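Local coordinates for Sca-family protein (Rickettsia rickettsii, PDB 4LQ8) that is of incompletely known function but is probably involved in cell adhesion, this chain being the N-terminal head domain of the surface cell antigen Sca4, at residues Q232-M237 / N268-L273; M237-V242 / A261-G266; E192-N197 / D225-L230; L273-S278 / K316-N321; V169-H174 / R181-K186. All coordinates share one frame; numbering follows the deposited sequence. Where two conformers were deposited one is given.

Interaction 1: residues Q232-M237 / N268-L273; sequences QADGSM and NGKPQL
D234 and K270 have the nearest CA atoms, 4.6 Å apart, where the chain directions of 232-235 and 268-271 lie 81° apart, so these two loops cross instead of pairing as strands. One backbone bond joins them, G235 N to G269 O at 3.0 Å, and the same carbonyl also lies 3.1 Å from D234 CA in a CA-H...O contact. The polar link centres on K270. Its chain leaves the backbone away from the other segment and turns about CB-CG (chi2 -60°), which brings NZ to two oxygens. NZ donates to Q232 O at 2.8 Å, nearly in line with the C=O, and forms a salt bridge with D234 OD1 at 3.0 Å. The Asx turn of N268, whose OD1 accepts from K270 N, shapes the start of this loop. The P271 ring packs against two carbonyls, CG 3.3 Å from G235 O and CD 3.5 Å from A233 O. Beyond the pair, P271 also packs on L193, L230 and Y263, and A233 bonds by its backbone to E192. The crossing therefore lies where strands 236-245 and 271-277 begin, on two sides of strand 258-265, with the corner of strand 192-201 against it.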
# COMPACT_ATOMS: atom_id res chain seq x y z
N GLN A 232 17.47 13.59 -8.87
CA GLN A 232 18.88 13.31 -8.55
C GLN A 232 19.47 12.28 -9.54
O GLN A 232 19.39 12.53 -10.74
CB GLN A 232 19.04 12.94 -7.07
CG GLN A 232 18.70 14.11 -6.14
CD GLN A 232 18.46 13.65 -4.74
OE1 GLN A 232 19.38 13.42 -3.96
NE2 GLN A 232 17.19 13.46 -4.40
N ALA A 233 20.06 11.16 -9.07
CA ALA A 233 20.63 10.15 -9.98
C ALA A 233 19.55 9.38 -10.74
O ALA A 233 18.40 9.30 -10.30
CB ALA A 233 21.49 9.17 -9.20
N ASP A 234 19.95 8.81 -11.87
CA ASP A 234 19.11 8.00 -12.75
C ASP A 234 18.88 6.62 -12.14
O ASP A 234 19.72 6.15 -11.36
CB ASP A 234 19.80 7.83 -14.12
CG ASP A 234 19.88 9.06 -15.01
OD1 ASP A 234 19.31 10.11 -14.63
OD2 ASP A 234 20.47 8.96 -16.10
N GLY A 235 17.79 5.97 -12.53
CA GLY A 235 17.50 4.61 -12.10
C GLY A 235 16.09 4.31 -11.65
O GLY A 235 15.18 5.13 -11.79
N SER A 236 15.91 3.11 -11.10
CA SER A 236 14.66 2.58 -10.57
C SER A 236 14.87 2.26 -9.10
O SER A 236 16.00 2.03 -8.66
CB SER A 236 14.25 1.31 -11.31
OG SER A 236 14.14 1.56 -12.70
N MET A 237 13.77 2.24 -8.35
CA MET A 237 13.81 2.00 -6.91
C MET A 237 12.49 1.40 -6.46
O MET A 237 11.43 1.90 -6.84
CB MET A 237 14.11 3.35 -6.22
CG MET A 237 13.99 3.36 -4.72
SD MET A 237 14.34 5.02 -4.05
CE MET A 237 12.89 5.90 -4.52
N ASN A 268 13.43 10.86 -18.82
CA ASN A 268 14.57 11.72 -18.48
C ASN A 268 15.68 10.97 -17.68
O ASN A 268 16.72 11.57 -17.37
CB ASN A 268 14.08 12.96 -17.69
CG ASN A 268 13.36 12.68 -16.38
OD1 ASN A 268 13.04 11.54 -16.03
ND2 ASN A 268 13.07 13.74 -15.63
N GLY A 269 15.44 9.70 -17.37
CA GLY A 269 16.35 8.84 -16.62
C GLY A 269 16.04 8.79 -15.13
O GLY A 269 16.48 7.88 -14.43
N LYS A 270 15.26 9.76 -14.64
CA LYS A 270 14.92 9.87 -13.23
C LYS A 270 13.87 8.84 -12.79
O LYS A 270 12.96 8.54 -13.57
CB LYS A 270 14.42 11.30 -12.89
CG LYS A 270 15.31 12.44 -13.37
CD LYS A 270 16.73 12.41 -12.81
CE LYS A 270 17.63 13.38 -13.54
NZ LYS A 270 19.05 12.93 -13.50
N PRO A 271 13.95 8.34 -11.52
CA PRO A 271 12.90 7.41 -11.03
C PRO A 271 11.55 8.11 -11.03
O PRO A 271 11.44 9.27 -10.61
CB PRO A 271 13.35 7.06 -9.60
CG PRO A 271 14.79 7.45 -9.53
CD PRO A 271 14.96 8.60 -10.47
N GLN A 272 10.54 7.43 -11.59
CA GLN A 272 9.18 7.95 -11.71
C GLN A 272 8.24 7.04 -10.93
O GLN A 272 8.25 5.83 -11.16
CB GLN A 272 8.79 7.99 -13.20
CG GLN A 272 7.54 8.81 -13.48
CD GLN A 272 7.43 9.21 -14.92
OE1 GLN A 272 7.39 8.37 -15.83
NE2 GLN A 272 7.35 10.50 -15.17
N LEU A 273 7.42 7.61 -10.03
CA LEU A 273 6.48 6.83 -9.23
C LEU A 273 5.38 6.23 -10.12
O LEU A 273 4.56 6.96 -10.67
CB LEU A 273 5.92 7.67 -8.08
CG LEU A 273 4.91 6.99 -7.12
CD1 LEU A 273 5.52 5.74 -6.44
CD2 LEU A 273 4.45 7.99 -6.06

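Interaction 2: residues M237-V242 / A261-G266; sequences MHLSMV and AHYEEG
M237 pairs with Y263, H238 with H262 and L239 with A261 along two strands whose axes lie 4.9 Å apart at 174°. The first and last are hydrogen-bonded pairs: M237 N reaches Y263 O at 2.8 Å, L239 N reaches A261 O at 2.9 Å, and each is matched by a return bond. At the non-hydrogen-bonded pair between them, H238 CA makes a CA-H...O contact with A261 O. The side-chain polar contact is between imidazoles: H238 ND1 and H262 ND1 share a hydrogen bond of 2.9 Å, either being the possible donor, with the rings meeting rim to rim and their planes 46° apart. H238 NE2 is hydrogen-bonded to D63 and H262 NE2 to T260, so both nitrogens of each ring are engaged. Apolar contacts fill the other face. M237 keeps CG opposite its own N (chi1 172°) and bends at SD, setting CE over one face of the Y263 ring, 3.7 Å from the centroid. L239 CD1 comes to 4.1 Å from Y263 CE1, while the Y263 hydroxyl bonds to P227 O. Alternating hydrogen-bonded and non-hydrogen-bonded pairs define an antiparallel strand pair inside the mixed sheet, with histidines toward helix 64-90 and methionine and tyrosine on the other face.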
# COMPACT_ATOMS: atom_id res chain seq x y z
N MET A 237 13.77 2.24 -8.35
CA MET A 237 13.81 2.00 -6.91
C MET A 237 12.49 1.40 -6.46
O MET A 237 11.43 1.90 -6.84
CB MET A 237 14.11 3.35 -6.22
CG MET A 237 13.99 3.36 -4.72
SD MET A 237 14.34 5.02 -4.05
CE MET A 237 12.89 5.90 -4.52
N HIS A 238 12.54 0.34 -5.66
CA HIS A 238 11.33 -0.27 -5.10
C HIS A 238 11.51 -0.34 -3.60
O HIS A 238 12.56 -0.75 -3.11
CB HIS A 238 11.04 -1.65 -5.69
CG HIS A 238 10.88 -1.62 -7.18
ND1 HIS A 238 9.65 -1.38 -7.77
CD2 HIS A 238 11.81 -1.77 -8.15
CE1 HIS A 238 9.88 -1.40 -9.07
NE2 HIS A 238 11.17 -1.62 -9.34
N LEU A 239 10.49 0.11 -2.87
CA LEU A 239 10.52 0.19 -1.42
C LEU A 239 9.43 -0.62 -0.81
O LEU A 239 8.30 -0.59 -1.29
CB LEU A 239 10.36 1.65 -0.97
CG LEU A 239 11.33 2.69 -1.57
CD1 LEU A 239 10.93 4.09 -1.13
CD2 LEU A 239 12.79 2.37 -1.16
N SER A 240 9.76 -1.37 0.26
CA SER A 240 8.80 -2.19 1.01
C SER A 240 8.97 -1.85 2.47
O SER A 240 9.95 -2.27 3.07
CB SER A 240 9.04 -3.68 0.78
OG SER A 240 8.70 -4.07 -0.54
N MET A 241 8.05 -1.07 3.04
CA MET A 241 8.09 -0.62 4.42
C MET A 241 7.07 -1.38 5.25
O MET A 241 5.87 -1.33 4.98
CB MET A 241 7.90 0.92 4.50
CG MET A 241 8.93 1.71 3.66
SD MET A 241 10.67 1.46 4.16
CE MET A 241 11.50 2.53 3.02
N VAL A 242 7.57 -2.13 6.23
CA VAL A 242 6.74 -2.99 7.07
C VAL A 242 5.77 -2.16 7.97
O VAL A 242 6.10 -1.06 8.43
CB VAL A 242 7.60 -4.02 7.86
CG1 VAL A 242 8.36 -3.36 9.02
CG2 VAL A 242 6.75 -5.20 8.35
N ALA A 261 6.22 1.07 -2.65
CA ALA A 261 6.29 2.17 -3.59
C ALA A 261 7.27 1.77 -4.70
O ALA A 261 8.35 1.24 -4.43
CB ALA A 261 6.75 3.45 -2.87
N HIS A 262 6.83 1.97 -5.95
CA HIS A 262 7.51 1.51 -7.16
C HIS A 262 7.86 2.63 -8.09
O HIS A 262 6.98 3.27 -8.65
CB HIS A 262 6.64 0.42 -7.82
CG HIS A 262 6.24 -0.61 -6.81
ND1 HIS A 262 7.13 -1.58 -6.38
CD2 HIS A 262 5.10 -0.70 -6.07
CE1 HIS A 262 6.50 -2.26 -5.44
NE2 HIS A 262 5.27 -1.76 -5.22
N TYR A 263 9.15 2.90 -8.21
CA TYR A 263 9.69 3.98 -9.02
C TYR A 263 10.50 3.38 -10.15
O TYR A 263 11.45 2.64 -9.89
CB TYR A 263 10.61 4.90 -8.18
CG TYR A 263 9.96 5.53 -6.96
CD1 TYR A 263 9.82 4.82 -5.77
CD2 TYR A 263 9.55 6.87 -6.98
CE1 TYR A 263 9.31 5.43 -4.62
CE2 TYR A 263 9.02 7.48 -5.84
CZ TYR A 263 8.89 6.75 -4.67
OH TYR A 263 8.35 7.35 -3.57
N GLU A 264 10.13 3.67 -11.38
CA GLU A 264 10.84 3.13 -12.53
C GLU A 264 11.49 4.25 -13.29
O GLU A 264 10.92 5.34 -13.37
CB GLU A 264 9.90 2.39 -13.47
CG GLU A 264 9.26 1.16 -12.87
CD GLU A 264 8.28 0.50 -13.82
OE1 GLU A 264 8.20 0.93 -14.99
OE2 GLU A 264 7.58 -0.43 -13.39
N GLU A 265 12.65 3.98 -13.90
CA GLU A 265 13.40 4.93 -14.72
C GLU A 265 12.48 5.53 -15.78
O GLU A 265 11.95 4.80 -16.62
CB GLU A 265 14.62 4.24 -15.35
CG GLU A 265 15.66 5.21 -15.87
CD GLU A 265 16.99 4.64 -16.31
OE1 GLU A 265 17.54 3.77 -15.59
OE2 GLU A 265 17.52 5.11 -17.34
N GLY A 266 12.24 6.84 -15.67
CA GLY A 266 11.40 7.59 -16.60
C GLY A 266 12.10 7.97 -17.89
O GLY A 266 13.24 7.54 -18.14

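Interaction 3: residues E192-N197 / D225-L230; sequences ELCTLN and DFPIKL
C194 meets L230 at a classic beta bulge, in which L193 and C194 both face V185 and strand 192-201 of the six-stranded antiparallel sheet turns a corner. Against it lies the irregular connection 225-230, which leaves strand 215-224 and leads toward strand 236-245. The spacing of the chains records how they part: CA atoms are 5.6 Å apart at N197 and D225 but 7.2 Å at C194 and L230. At the narrow end the bond from D225 N to N197 O, 3.1 Å long and nearly straight, is the one direct backbone bond between the segments. Side chains bridge the wider part. L230 makes its contact through CD2, 3.7 Å from C194 CB and also close to L193 O. C194 carries SG between its N and its carbonyl carbon (chi1 74°), leaving the sulfur in loose contact with P227, 4.2 Å from CG. L196 lies across the proline at about a right angle, its CD2 reaching P227 CD at 3.8 Å. The connection has further ties: D225 OD1 forms a salt bridge with K310 of helix 308-320, and P227 O accepts the Y263 hydroxyl. On the strand, T195 OG1 donates to E192 OE2 from above the carboxylate plane, linking the two side chains across the corner at L193. Between the diverging backbones sits one water, which accepts from N197 N at 2.9 Å and donates to D225 O at 2.7 Å, with a longer bond to T195 O.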
# COMPACT_ATOMS: atom_id res chain seq x y z
N GLU A 192 23.44 8.98 -5.48
CA GLU A 192 22.21 9.07 -4.71
C GLU A 192 20.95 9.31 -5.58
O GLU A 192 20.85 10.34 -6.25
CB GLU A 192 22.37 10.14 -3.63
CG GLU A 192 21.11 10.49 -2.85
CD GLU A 192 21.24 11.69 -1.93
OE1 GLU A 192 22.38 12.07 -1.59
OE2 GLU A 192 20.19 12.26 -1.56
N LEU A 193 19.99 8.37 -5.52
CA LEU A 193 18.69 8.47 -6.19
C LEU A 193 17.82 9.41 -5.35
O LEU A 193 17.13 10.27 -5.91
CB LEU A 193 18.02 7.08 -6.28
CG LEU A 193 18.03 6.39 -7.63
CD1 LEU A 193 19.39 5.90 -7.95
CD2 LEU A 193 17.14 5.19 -7.63
N CYS A 194 17.90 9.26 -4.00
CA CYS A 194 17.18 10.05 -2.99
C CYS A 194 17.68 9.62 -1.61
O CYS A 194 18.36 8.61 -1.48
CB CYS A 194 15.67 9.81 -3.11
SG CYS A 194 15.16 8.19 -2.49
N THR A 195 17.28 10.37 -0.58
CA THR A 195 17.51 10.02 0.81
C THR A 195 16.12 9.95 1.43
O THR A 195 15.30 10.82 1.18
CB THR A 195 18.48 10.98 1.53
OG1 THR A 195 19.70 11.04 0.79
CG2 THR A 195 18.80 10.52 2.96
N LEU A 196 15.83 8.85 2.15
CA LEU A 196 14.51 8.69 2.76
C LEU A 196 14.57 9.10 4.22
O LEU A 196 15.51 8.72 4.92
CB LEU A 196 14.01 7.24 2.64
CG LEU A 196 13.83 6.69 1.20
CD1 LEU A 196 13.66 5.19 1.23
CD2 LEU A 196 12.65 7.35 0.50
N ASN A 197 13.62 9.94 4.65
CA ASN A 197 13.53 10.40 6.03
C ASN A 197 12.42 9.64 6.75
O ASN A 197 11.29 9.64 6.29
CB ASN A 197 13.24 11.91 6.09
CG ASN A 197 13.27 12.46 7.49
OD1 ASN A 197 14.33 12.51 8.15
ND2 ASN A 197 12.10 12.79 8.02
N ASP A 225 8.87 10.13 4.47
CA ASP A 225 8.63 11.18 3.51
C ASP A 225 8.94 10.70 2.08
O ASP A 225 9.92 11.11 1.48
CB ASP A 225 9.41 12.44 3.90
CG ASP A 225 8.97 13.72 3.19
OD1 ASP A 225 7.84 13.74 2.65
OD2 ASP A 225 9.73 14.70 3.22
N PHE A 226 8.11 9.81 1.54
CA PHE A 226 8.33 9.23 0.20
C PHE A 226 8.40 10.31 -0.88
O PHE A 226 7.53 11.18 -0.89
CB PHE A 226 7.25 8.20 -0.15
CG PHE A 226 7.16 7.01 0.77
CD1 PHE A 226 7.99 5.89 0.58
CD2 PHE A 226 6.24 6.97 1.82
CE1 PHE A 226 7.91 4.78 1.43
CE2 PHE A 226 6.17 5.88 2.67
CZ PHE A 226 6.99 4.78 2.46
N PRO A 227 9.43 10.30 -1.76
CA PRO A 227 9.48 11.33 -2.81
C PRO A 227 8.39 11.12 -3.86
O PRO A 227 7.94 9.99 -4.07
CB PRO A 227 10.90 11.19 -3.38
CG PRO A 227 11.27 9.77 -3.13
CD PRO A 227 10.54 9.33 -1.89
N ILE A 228 7.88 12.22 -4.42
CA ILE A 228 6.84 12.19 -5.47
C ILE A 228 7.57 12.26 -6.79
O ILE A 228 7.44 11.35 -7.60
CB ILE A 228 5.78 13.32 -5.30
CG1 ILE A 228 5.14 13.32 -3.88
CG2 ILE A 228 4.71 13.28 -6.40
CD1 ILE A 228 4.50 11.99 -3.45
N LYS A 229 8.38 13.30 -6.97
CA LYS A 229 9.19 13.52 -8.16
C LYS A 229 10.66 13.58 -7.76
O LYS A 229 11.02 14.25 -6.79
CB LYS A 229 8.73 14.78 -8.91
CG LYS A 229 7.40 14.53 -9.63
CD LYS A 229 6.99 15.66 -10.54
CE LYS A 229 5.63 15.41 -11.16
NZ LYS A 229 4.54 15.64 -10.17
N LEU A 230 11.49 12.81 -8.45
CA LEU A 230 12.91 12.75 -8.13
C LEU A 230 13.71 13.47 -9.20
O LEU A 230 13.34 13.43 -10.38
CB LEU A 230 13.36 11.29 -7.95
CG LEU A 230 12.75 10.57 -6.72
CD1 LEU A 230 11.38 9.94 -7.08
CD2 LEU A 230 13.67 9.51 -6.20
O HOH W 1 12.36 11.49 2.50

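Interaction 4: residues L273-S278 / K316-N321; sequences LKEISS and KEVELN
N321 holds CG opposite its carbonyl carbon (chi1 -66°), which swings the amide toward L273, while V318 puts CG1 opposite its own N (chi1 165°) and so spreads both methyls over the strand. N321 ND2 donates to L273 O at 2.7 Å; the bond is almost straight and lies in the amide plane, although it reaches the carbonyl tilted from its plane. The same ND2 also donates to E317 OE2 at 3.0 Å from above the carboxylate plane, so the carboxamide is held from the strand and from its own helix. One water joins E317 OE2 to L273 N, and a second links K274 O with N321 O. V318 provides the apolar contact. Its CG2 lies 3.8 Å from L273 CG and 4.0 Å from I276 CG2, and its CG1 is 3.6 Å from K274 O. CG1 also approaches E275 OE1, whose hydrogen-bond partner is S325; E275 OE2 forms a salt bridge with R70 of helix 64-90. L273 CB leans on E317 CG at 3.9 Å, and E317 OE1 is paired in turn with K229. The axes of strand 273-277 and helix 316-320 approach to 6.8 Å, their N-to-C directions 122° apart. Here the last turn of helix 308-320 lies across strand 271-277 at a classic beta bulge, where K274 and E275 both face H262, with an asparagine just past the helix bonded to the strand backbone.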
# COMPACT_ATOMS: atom_id res chain seq x y z
N LEU A 273 7.42 7.61 -10.03
CA LEU A 273 6.48 6.83 -9.23
C LEU A 273 5.38 6.23 -10.12
O LEU A 273 4.56 6.96 -10.67
CB LEU A 273 5.92 7.67 -8.08
CG LEU A 273 4.91 6.99 -7.12
CD1 LEU A 273 5.52 5.74 -6.44
CD2 LEU A 273 4.45 7.99 -6.06
N LYS A 274 5.40 4.89 -10.29
CA LYS A 274 4.46 4.19 -11.17
C LYS A 274 3.37 3.47 -10.41
O LYS A 274 2.29 3.20 -10.97
CB LYS A 274 5.24 3.16 -12.05
CG LYS A 274 6.33 3.78 -12.95
CD LYS A 274 5.75 4.47 -14.18
CE LYS A 274 6.82 5.15 -15.00
NZ LYS A 274 6.23 5.86 -16.16
N GLU A 275 3.67 3.07 -9.18
CA GLU A 275 2.73 2.24 -8.43
C GLU A 275 3.03 2.27 -6.97
O GLU A 275 4.16 2.51 -6.56
CB GLU A 275 2.87 0.78 -8.94
CG GLU A 275 1.62 -0.06 -8.88
CD GLU A 275 0.43 0.49 -9.66
OE1 GLU A 275 -0.38 1.21 -9.06
OE2 GLU A 275 0.32 0.21 -10.88
N ILE A 276 1.99 2.01 -6.18
CA ILE A 276 2.06 1.82 -4.74
C ILE A 276 1.16 0.64 -4.41
O ILE A 276 0.35 0.23 -5.25
CB ILE A 276 1.71 3.08 -3.89
CG1 ILE A 276 0.20 3.49 -4.07
CG2 ILE A 276 2.68 4.24 -4.14
CD1 ILE A 276 -0.31 4.57 -3.04
N SER A 277 1.29 0.09 -3.21
CA SER A 277 0.37 -0.94 -2.73
C SER A 277 0.34 -0.92 -1.22
O SER A 277 1.28 -0.44 -0.58
CB SER A 277 0.76 -2.33 -3.25
OG SER A 277 1.69 -3.00 -2.41
N SER A 278 -0.70 -1.52 -0.67
CA SER A 278 -0.85 -1.70 0.77
C SER A 278 -1.95 -2.71 1.01
O SER A 278 -2.76 -2.95 0.11
CB SER A 278 -1.20 -0.37 1.43
OG SER A 278 -2.58 -0.05 1.30
N LYS A 316 -2.19 10.44 -6.55
CA LYS A 316 -2.25 11.40 -7.67
C LYS A 316 -1.13 11.16 -8.72
O LYS A 316 -1.43 11.10 -9.91
CB LYS A 316 -2.23 12.85 -7.15
CG LYS A 316 -2.46 13.93 -8.22
CD LYS A 316 -3.87 13.87 -8.83
CE LYS A 316 -3.96 14.58 -10.17
NZ LYS A 316 -5.29 14.37 -10.82
N GLU A 317 0.13 11.01 -8.30
CA GLU A 317 1.27 10.77 -9.19
C GLU A 317 1.16 9.40 -9.91
O GLU A 317 1.40 9.33 -11.12
CB GLU A 317 2.60 10.91 -8.42
CG GLU A 317 3.88 10.76 -9.24
CD GLU A 317 4.17 11.80 -10.30
OE1 GLU A 317 3.45 12.83 -10.36
OE2 GLU A 317 5.12 11.59 -11.10
N VAL A 318 0.76 8.35 -9.17
CA VAL A 318 0.54 7.00 -9.69
C VAL A 318 -0.49 7.05 -10.84
O VAL A 318 -0.24 6.50 -11.92
CB VAL A 318 0.17 5.97 -8.58
CG1 VAL A 318 -0.41 4.67 -9.16
CG2 VAL A 318 1.36 5.67 -7.67
N GLU A 319 -1.63 7.73 -10.62
CA GLU A 319 -2.71 7.87 -11.61
C GLU A 319 -2.24 8.64 -12.85
O GLU A 319 -2.50 8.19 -13.96
CB GLU A 319 -3.94 8.54 -11.00
CG GLU A 319 -4.68 7.64 -10.01
CD GLU A 319 -5.66 8.31 -9.05
OE1 GLU A 319 -5.79 9.56 -9.09
OE2 GLU A 319 -6.28 7.58 -8.25
N LEU A 320 -1.47 9.74 -12.66
CA LEU A 320 -0.92 10.52 -13.77
C LEU A 320 0.06 9.66 -14.61
O LEU A 320 0.15 9.85 -15.82
CB LEU A 320 -0.25 11.81 -13.28
CG LEU A 320 -1.21 12.93 -12.81
CD1 LEU A 320 -0.45 14.00 -12.01
CD2 LEU A 320 -1.94 13.59 -14.00
N ASN A 321 0.73 8.68 -13.97
CA ASN A 321 1.69 7.79 -14.61
C ASN A 321 1.07 6.46 -15.04
O ASN A 321 1.78 5.49 -15.29
CB ASN A 321 2.94 7.60 -13.73
CG ASN A 321 3.72 8.87 -13.56
OD1 ASN A 321 3.69 9.76 -14.40
ND2 ASN A 321 4.42 9.01 -12.46
O HOH W 2 7.27 10.47 -10.06
O HOH W 3 2.42 3.23 -13.88

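Interaction 5: residues V169-H174 / R181-K186; sequences VQWENH and RATVVK
W171 makes the dense part of this contact, its indole held between R181 over one face and V169 with T183 over the other. T183 CG2 stands 4.0 Å from the centroid of the six-membered ring, 23° off its normal, a CH-pi contact. On that same face V169 CG1 touches T183 CG2 at 3.6 Å. Across the ring, R181 NH1 lies 3.6 Å from W171 CD1, and the guanidinium, turned 27° to the indole plane, has W171 CB over its centre. A bend about CG-CD of R181 (chi3 112°) helps lay the group there; its NH1 is also in a salt bridge with E198, which probably helps hold it over the indole. W171 NE1 is satisfied by D32. The frame is a beta hairpin of strands 172-173 and 180-186 at the margin of the antiparallel sheet, where the hydrogen-bonded pair E172 and A182 exchanges two backbone bonds, E172 N to A182 O being 2.9 Å. Toward solvent the fit is looser. N173 runs alongside R181, but its OD1 comes no nearer than 3.7 Å, to CG. The E172 side chain touches A182 O through CB, and H174 turns its ND1 to S176. At Q170, ahead of strand 172-173, the carbonyl accepts from T183 OG1 at 3.0 Å, the donor well above the carbonyl plane, and a water donating to the same hydroxyl at 2.7 Å reaches Q170 N by a longer bond.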
# COMPACT_ATOMS: atom_id res chain seq x y z
N VAL A 169 16.57 -2.49 4.44
CA VAL A 169 16.91 -1.06 4.39
C VAL A 169 17.93 -0.77 5.50
O VAL A 169 17.77 -1.25 6.62
CB VAL A 169 15.65 -0.15 4.48
CG1 VAL A 169 16.02 1.32 4.61
CG2 VAL A 169 14.74 -0.36 3.26
N GLN A 170 19.01 -0.06 5.18
CA GLN A 170 20.02 0.27 6.18
C GLN A 170 19.75 1.68 6.72
O GLN A 170 20.30 2.65 6.20
CB GLN A 170 21.46 0.12 5.64
CG GLN A 170 21.87 -1.31 5.24
CD GLN A 170 21.98 -2.25 6.42
OE1 GLN A 170 21.13 -3.12 6.63
NE2 GLN A 170 23.04 -2.11 7.20
N TRP A 171 18.85 1.77 7.72
CA TRP A 171 18.49 3.03 8.37
C TRP A 171 19.62 3.44 9.30
O TRP A 171 20.11 2.62 10.09
CB TRP A 171 17.22 2.90 9.21
CG TRP A 171 15.97 2.67 8.41
CD1 TRP A 171 15.25 1.52 8.33
CD2 TRP A 171 15.26 3.65 7.63
NE1 TRP A 171 14.14 1.71 7.54
CE2 TRP A 171 14.10 3.01 7.12
CE3 TRP A 171 15.49 5.00 7.30
CZ2 TRP A 171 13.21 3.67 6.26
CZ3 TRP A 171 14.59 5.65 6.47
CH2 TRP A 171 13.46 4.99 5.97
N GLU A 172 20.00 4.72 9.24
CA GLU A 172 21.00 5.29 10.12
C GLU A 172 20.30 6.28 11.02
O GLU A 172 19.51 7.10 10.54
CB GLU A 172 22.12 5.97 9.32
CG GLU A 172 23.05 4.98 8.63
CD GLU A 172 24.39 5.57 8.26
OE1 GLU A 172 25.38 5.30 9.00
OE2 GLU A 172 24.46 6.31 7.26
N ASN A 173 20.51 6.12 12.33
CA ASN A 173 19.95 6.98 13.36
C ASN A 173 20.53 8.37 13.16
O ASN A 173 21.73 8.50 12.88
CB ASN A 173 20.34 6.48 14.75
CG ASN A 173 19.83 5.10 15.07
OD1 ASN A 173 18.62 4.87 15.15
ND2 ASN A 173 20.74 4.17 15.32
N HIS A 174 19.67 9.41 13.27
CA HIS A 174 20.09 10.80 13.15
C HIS A 174 21.05 11.13 14.30
O HIS A 174 20.89 10.62 15.41
CB HIS A 174 18.89 11.74 13.14
CG HIS A 174 19.17 13.08 12.53
ND1 HIS A 174 19.84 14.07 13.24
CD2 HIS A 174 18.81 13.56 11.32
CE1 HIS A 174 19.88 15.12 12.43
NE2 HIS A 174 19.28 14.86 11.26
N ARG A 181 15.52 8.89 11.52
CA ARG A 181 16.44 7.97 10.87
C ARG A 181 16.39 8.34 9.41
O ARG A 181 15.39 8.89 8.94
CB ARG A 181 16.09 6.49 11.04
CG ARG A 181 16.36 5.88 12.41
CD ARG A 181 15.36 4.76 12.53
NE ARG A 181 15.97 3.46 12.53
CZ ARG A 181 15.40 2.33 12.15
NH1 ARG A 181 14.17 2.34 11.63
NH2 ARG A 181 16.06 1.19 12.22
N ALA A 182 17.46 8.05 8.68
CA ALA A 182 17.55 8.35 7.27
C ALA A 182 18.31 7.27 6.56
O ALA A 182 19.12 6.58 7.19
CB ALA A 182 18.24 9.70 7.07
N THR A 183 18.04 7.10 5.27
CA THR A 183 18.77 6.15 4.42
C THR A 183 19.02 6.77 3.06
O THR A 183 18.10 7.28 2.42
CB THR A 183 18.12 4.74 4.38
OG1 THR A 183 19.04 3.83 3.79
CG2 THR A 183 16.78 4.70 3.65
N VAL A 184 20.29 6.77 2.64
CA VAL A 184 20.70 7.30 1.33
C VAL A 184 20.56 6.14 0.33
O VAL A 184 21.24 5.12 0.45
CB VAL A 184 22.12 7.93 1.35
CG1 VAL A 184 22.45 8.56 -0.00
CG2 VAL A 184 22.25 8.98 2.47
N VAL A 185 19.62 6.27 -0.59
CA VAL A 185 19.36 5.25 -1.60
C VAL A 185 20.29 5.53 -2.79
O VAL A 185 20.16 6.56 -3.43
CB VAL A 185 17.86 5.18 -1.97
CG1 VAL A 185 17.63 4.22 -3.13
CG2 VAL A 185 17.01 4.79 -0.76
N LYS A 186 21.26 4.64 -3.03
CA LYS A 186 22.26 4.83 -4.08
C LYS A 186 22.15 3.80 -5.20
O LYS A 186 21.92 2.63 -4.93
CB LYS A 186 23.67 4.81 -3.47
CG LYS A 186 24.00 6.04 -2.65
CD LYS A 186 25.42 6.01 -2.12
CE LYS A 186 25.77 7.28 -1.38
NZ LYS A 186 27.19 7.32 -0.96
O HOH W 4 19.12 1.53 2.33

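In the fold
Along the chain interaction 5 closes first, then interaction 3, then interaction 1 with interaction 2 nested inside it, and interaction 4 last. Interactions 5 and 3 share the six-stranded antiparallel sheet, through neighbouring strands 180-186 and 192-201; their centres are 11 Å apart. Interactions 1, 2 and 4 share the mixed sheet, linked by M237 and L273, and interaction 4 brings in helix 308-320. The centre of interaction 2 lies about 10 Å from those of interactions 1, 3 and 4. Interactions 4 and 5 are the extremes, with centres 23 Å apart and nearest atoms about 13 Å apart. M237 SD touches both C194 and V185, so the two sheets are in side-chain contact at M237.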